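Local coordinates for protein nitroalkane oxidase (Podospora anserina, PDB 3MKH) that oxidises primary and secondary nitroalkanes to aldehydes or ketones with FAD and molecular oxygen, releasing nitrite and hydrogen peroxide, at residues G73-E83 against R328-E339. Numbering follows the deposited sequence.
Sequences GTLIESAILVE and RALTWKAAHAME
Ile76 packs against Ala335 where helices 75-83 and 328-339 come nearest, their CA atoms 5.2 Å apart; the short axes run roughly antiparallel, at 148°. Here the fit is tight: Ile76 CG1 rests on Ala335 CB at 3.7 Å, and its CD1 reaches Trp332 CB. With CG1 beside the backbone N, the end of Ile76 is brought in although its CB starts off to the side. Ile80 CG1 meets the indole at CZ2 (3.9 Å), while Arg328 CG lies over one face toward the rim. Ile3 of the second subunit packs on both Ile76 and Trp332.

At the inner end, Arg328 grips Glu83 side-on: NE to OE1 at 3.0 Å and NH2 to OE2 at 2.8 Å, both oxygens almost in the guanidinium plane. Arg286 of the same chain adds a salt bridge to OE2, and Tyr426 of the second subunit a hydrogen bond to OE1; a water joins Glu83 OE1 to Trp332 NE1 and, weakly, Ala79 O.

The outer end is looser and wetter. Exposed Glu339 accepts from Leu75 N through OE2 (3.0 Å, 165° at the hydrogen), met 43° out of the carboxylate plane; one water links it weakly to Gly73 O, and a second, held by OE2, joins it to Ile76 N and Ala335 O. Thr74 and Glu77 form a capping box there. Joining the N- and C-terminal acyl-CoA dehydrogenase regions, the contact thus pairs a buried charge cluster shared between subunits with a carboxylate that probably stabilises a helix N-terminus.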
loop_
_atom_site.group_PDB
_atom_site.type_symbol
_atom_site.label_atom_id
_atom_site.label_comp_id
_atom_site.label_asym_id
_atom_site.label_seq_id
_atom_site.Cartn_x
_atom_site.Cartn_y
_atom_site.Cartn_z
ATOM N N GLY A 73 -16.858 23.691 -23.972
ATOM C CA GLY A 73 -16.653 22.488 -24.757
ATOM C C GLY A 73 -16.861 21.221 -23.952
ATOM O O GLY A 73 -17.588 21.205 -22.954
ATOM N N THR A 74 -16.207 20.151 -24.378
ATOM C CA THR A 74 -16.388 18.860 -23.737
ATOM C C THR A 74 -15.584 18.786 -22.443
ATOM O O THR A 74 -14.621 19.530 -22.244
ATOM C CB THR A 74 -15.916 17.730 -24.647
ATOM O OG1 THR A 74 -14.515 17.888 -24.874
ATOM C CG2 THR A 74 -16.656 17.776 -25.990
ATOM N N LEU A 75 -15.985 17.877 -21.566
ATOM C CA LEU A 75 -15.260 17.635 -20.329
ATOM C C LEU A 75 -13.857 17.102 -20.657
ATOM O O LEU A 75 -12.884 17.392 -19.958
ATOM C CB LEU A 75 -16.061 16.658 -19.468
ATOM C CG LEU A 75 -16.128 16.761 -17.946
ATOM C CD1 LEU A 75 -16.038 18.207 -17.425
ATOM C CD2 LEU A 75 -17.385 16.047 -17.434
ATOM N N ILE A 76 -13.739 16.329 -21.730
ATOM C CA ILE A 76 -12.422 15.852 -22.156
ATOM C C ILE A 76 -11.451 17.014 -22.409
ATOM O O ILE A 76 -10.301 16.996 -21.968
ATOM C CB ILE A 76 -12.520 15.001 -23.439
ATOM C CG1 ILE A 76 -13.024 13.600 -23.120
ATOM C CG2 ILE A 76 -11.156 14.868 -24.103
ATOM C CD1 ILE A 76 -11.888 12.596 -22.989
ATOM N N GLU A 77 -11.912 18.024 -23.133
ATOM C CA GLU A 77 -11.075 19.183 -23.442
ATOM C C GLU A 77 -10.747 19.983 -22.186
ATOM O O GLU A 77 -9.647 20.526 -22.047
ATOM C CB GLU A 77 -11.752 20.077 -24.498
ATOM C CG GLU A 77 -11.489 19.617 -25.920
ATOM C CD GLU A 77 -12.587 20.003 -26.911
ATOM O OE1 GLU A 77 -13.666 20.502 -26.494
ATOM O OE2 GLU A 77 -12.366 19.787 -28.122
ATOM N N SER A 78 -11.709 20.065 -21.279
ATOM C CA SER A 78 -11.462 20.665 -19.981
ATOM C C SER A 78 -10.385 19.902 -19.217
ATOM O O SER A 78 -9.532 20.504 -18.576
ATOM C CB SER A 78 -12.755 20.710 -19.169
ATOM O OG SER A 78 -13.601 21.703 -19.707
ATOM N N ALA A 79 -10.427 18.576 -19.287
ATOM C CA ALA A 79 -9.446 17.755 -18.582
ATOM C C ALA A 79 -8.054 17.990 -19.151
ATOM O O ALA A 79 -7.063 17.987 -18.419
ATOM C CB ALA A 79 -9.816 16.279 -18.658
ATOM N N ILE A 80 -7.984 18.202 -20.464
ATOM C CA ILE A 80 -6.711 18.486 -21.115
ATOM C C ILE A 80 -6.154 19.819 -20.623
ATOM O O ILE A 80 -4.993 19.914 -20.224
ATOM C CB ILE A 80 -6.845 18.461 -22.658
ATOM C CG1 ILE A 80 -7.056 17.014 -23.126
ATOM C CG2 ILE A 80 -5.623 19.109 -23.308
ATOM C CD1 ILE A 80 -7.563 16.861 -24.572
ATOM N N LEU A 81 -6.992 20.843 -20.609
ATOM C CA LEU A 81 -6.557 22.150 -20.135
ATOM C C LEU A 81 -6.096 22.078 -18.675
ATOM O O LEU A 81 -5.027 22.587 -18.311
ATOM C CB LEU A 81 -7.693 23.168 -20.281
ATOM C CG LEU A 81 -7.469 24.519 -19.592
ATOM C CD1 LEU A 81 -6.335 25.273 -20.258
ATOM C CD2 LEU A 81 -8.745 25.356 -19.630
ATOM N N VAL A 82 -6.919 21.465 -17.835
ATOM C CA VAL A 82 -6.628 21.401 -16.401
ATOM C C VAL A 82 -5.324 20.644 -16.091
ATOM O O VAL A 82 -4.540 21.069 -15.231
ATOM C CB VAL A 82 -7.812 20.793 -15.613
ATOM C CG1 VAL A 82 -7.414 20.514 -14.187
ATOM C CG2 VAL A 82 -9.008 21.744 -15.649
ATOM N N GLU A 83 -5.089 19.534 -16.791
ATOM C CA GLU A 83 -3.866 18.761 -16.588
ATOM C C GLU A 83 -2.641 19.627 -16.891
ATOM O O GLU A 83 -1.692 19.693 -16.100
ATOM C CB GLU A 83 -3.842 17.470 -17.454
ATOM C CG GLU A 83 -2.477 16.742 -17.400
ATOM C CD GLU A 83 -2.302 15.627 -18.449
ATOM O OE1 GLU A 83 -3.307 15.192 -19.047
ATOM O OE2 GLU A 83 -1.142 15.193 -18.675
ATOM N N ARG A 328 -4.651 9.160 -16.070
ATOM C CA ARG A 328 -5.147 9.916 -17.232
ATOM C C ARG A 328 -6.200 9.116 -17.998
ATOM O O ARG A 328 -7.229 9.651 -18.385
ATOM C CB ARG A 328 -4.028 10.356 -18.197
ATOM C CG ARG A 328 -4.541 11.350 -19.239
ATOM C CD ARG A 328 -3.498 11.698 -20.302
ATOM N NE ARG A 328 -2.362 12.406 -19.732
ATOM C CZ ARG A 328 -1.158 11.872 -19.561
ATOM N NH1 ARG A 328 -0.926 10.604 -19.912
ATOM N NH2 ARG A 328 -0.183 12.604 -19.031
ATOM N N ALA A 329 -5.926 7.831 -18.210
ATOM C CA ALA A 329 -6.848 6.936 -18.907
ATOM C C ALA A 329 -8.209 6.915 -18.213
ATOM O O ALA A 329 -9.253 7.045 -18.866
ATOM C CB ALA A 329 -6.247 5.522 -18.980
ATOM N N LEU A 330 -8.188 6.761 -16.885
ATOM C CA LEU A 330 -9.405 6.762 -16.081
ATOM C C LEU A 330 -10.111 8.120 -16.141
ATOM O O LEU A 330 -11.329 8.186 -16.316
ATOM C CB LEU A 330 -9.109 6.380 -14.616
ATOM C CG LEU A 330 -10.355 6.432 -13.715
ATOM C CD1 LEU A 330 -11.439 5.541 -14.272
ATOM C CD2 LEU A 330 -10.040 6.033 -12.277
ATOM N N THR A 331 -9.345 9.203 -15.992
ATOM C CA THR A 331 -9.935 10.536 -16.061
ATOM C C THR A 331 -10.641 10.761 -17.411
ATOM O O THR A 331 -11.743 11.304 -17.459
ATOM C CB THR A 331 -8.890 11.646 -15.818
ATOM O OG1 THR A 331 -8.438 11.575 -14.462
ATOM C CG2 THR A 331 -9.501 13.017 -16.055
ATOM N N TRP A 332 -9.995 10.366 -18.505
ATOM C CA TRP A 332 -10.596 10.576 -19.836
ATOM C C TRP A 332 -11.833 9.694 -20.056
ATOM O O TRP A 332 -12.814 10.115 -20.676
ATOM C CB TRP A 332 -9.561 10.355 -20.936
ATOM C CG TRP A 332 -8.552 11.482 -21.036
ATOM C CD1 TRP A 332 -8.359 12.501 -20.140
ATOM C CD2 TRP A 332 -7.617 11.706 -22.098
ATOM N NE1 TRP A 332 -7.356 13.341 -20.579
ATOM C CE2 TRP A 332 -6.886 12.876 -21.777
ATOM C CE3 TRP A 332 -7.328 11.035 -23.293
ATOM C CZ2 TRP A 332 -5.883 13.383 -22.606
ATOM C CZ3 TRP A 332 -6.326 11.537 -24.111
ATOM C CH2 TRP A 332 -5.620 12.703 -23.764
ATOM N N LYS A 333 -11.789 8.467 -19.551
ATOM C CA LYS A 333 -12.975 7.605 -19.614
ATOM C C LYS A 333 -14.160 8.262 -18.893
ATOM O O LYS A 333 -15.277 8.321 -19.425
ATOM C CB LYS A 333 -12.673 6.206 -19.047
ATOM C CG LYS A 333 -13.909 5.348 -18.806
ATOM C CD LYS A 333 -14.661 5.030 -20.096
ATOM C CE LYS A 333 -16.003 4.307 -19.775
ATOM N NZ LYS A 333 -16.799 3.898 -20.970
ATOM N N ALA A 334 -13.920 8.754 -17.680
ATOM C CA ALA A 334 -14.959 9.427 -16.913
ATOM C C ALA A 334 -15.438 10.684 -17.635
ATOM O O ALA A 334 -16.631 10.970 -17.657
ATOM C CB ALA A 334 -14.453 9.789 -15.499
ATOM N N ALA A 335 -14.507 11.451 -18.202
ATOM C CA ALA A 335 -14.886 12.647 -18.952
ATOM C C ALA A 335 -15.829 12.263 -20.104
ATOM O O ALA A 335 -16.860 12.905 -20.343
ATOM C CB ALA A 335 -13.661 13.333 -19.494
ATOM N N HIS A 336 -15.467 11.208 -20.822
ATOM C CA HIS A 336 -16.245 10.799 -21.988
ATOM C C HIS A 336 -17.611 10.247 -21.570
ATOM O O HIS A 336 -18.645 10.618 -22.137
ATOM C CB HIS A 336 -15.468 9.778 -22.817
ATOM C CG HIS A 336 -16.154 9.397 -24.089
ATOM N ND1 HIS A 336 -16.897 8.244 -24.221
ATOM C CD2 HIS A 336 -16.245 10.044 -25.279
ATOM C CE1 HIS A 336 -17.395 8.182 -25.447
ATOM N NE2 HIS A 336 -17.011 9.261 -26.110
ATOM N N ALA A 337 -17.625 9.364 -20.574
ATOM C CA ALA A 337 -18.881 8.756 -20.131
ATOM C C ALA A 337 -19.877 9.771 -19.548
ATOM O O ALA A 337 -21.103 9.670 -19.767
ATOM C CB ALA A 337 -18.604 7.618 -19.130
ATOM N N MET A 338 -19.360 10.753 -18.808
ATOM C CA MET A 338 -20.240 11.756 -18.220
ATOM C C MET A 338 -21.098 12.423 -19.289
ATOM O O MET A 338 -22.252 12.762 -19.047
ATOM C CB MET A 338 -19.450 12.820 -17.460
ATOM C CG MET A 338 -19.057 12.397 -16.054
ATOM S SD MET A 338 -20.496 12.152 -15.002
ATOM C CE MET A 338 -21.100 13.824 -14.816
ATOM N N GLU A 339 -20.525 12.620 -20.466
ATOM C CA GLU A 339 -21.233 13.328 -21.535
ATOM C C GLU A 339 -21.838 12.409 -22.614
ATOM O O GLU A 339 -22.727 12.828 -23.353
ATOM C CB GLU A 339 -20.327 14.419 -22.145
ATOM C CG GLU A 339 -20.027 15.536 -21.125
ATOM C CD GLU A 339 -19.158 16.665 -21.664
ATOM O OE1 GLU A 339 -19.220 17.776 -21.095
ATOM O OE2 GLU A 339 -18.419 16.444 -22.648
HETATM O O HOH W 1 -18.448 19.937 -20.005
HETATM O O HOH W 2 -16.319 14.762 -22.570
HETATM O O HOH W 3 -6.052 15.347 -18.880
#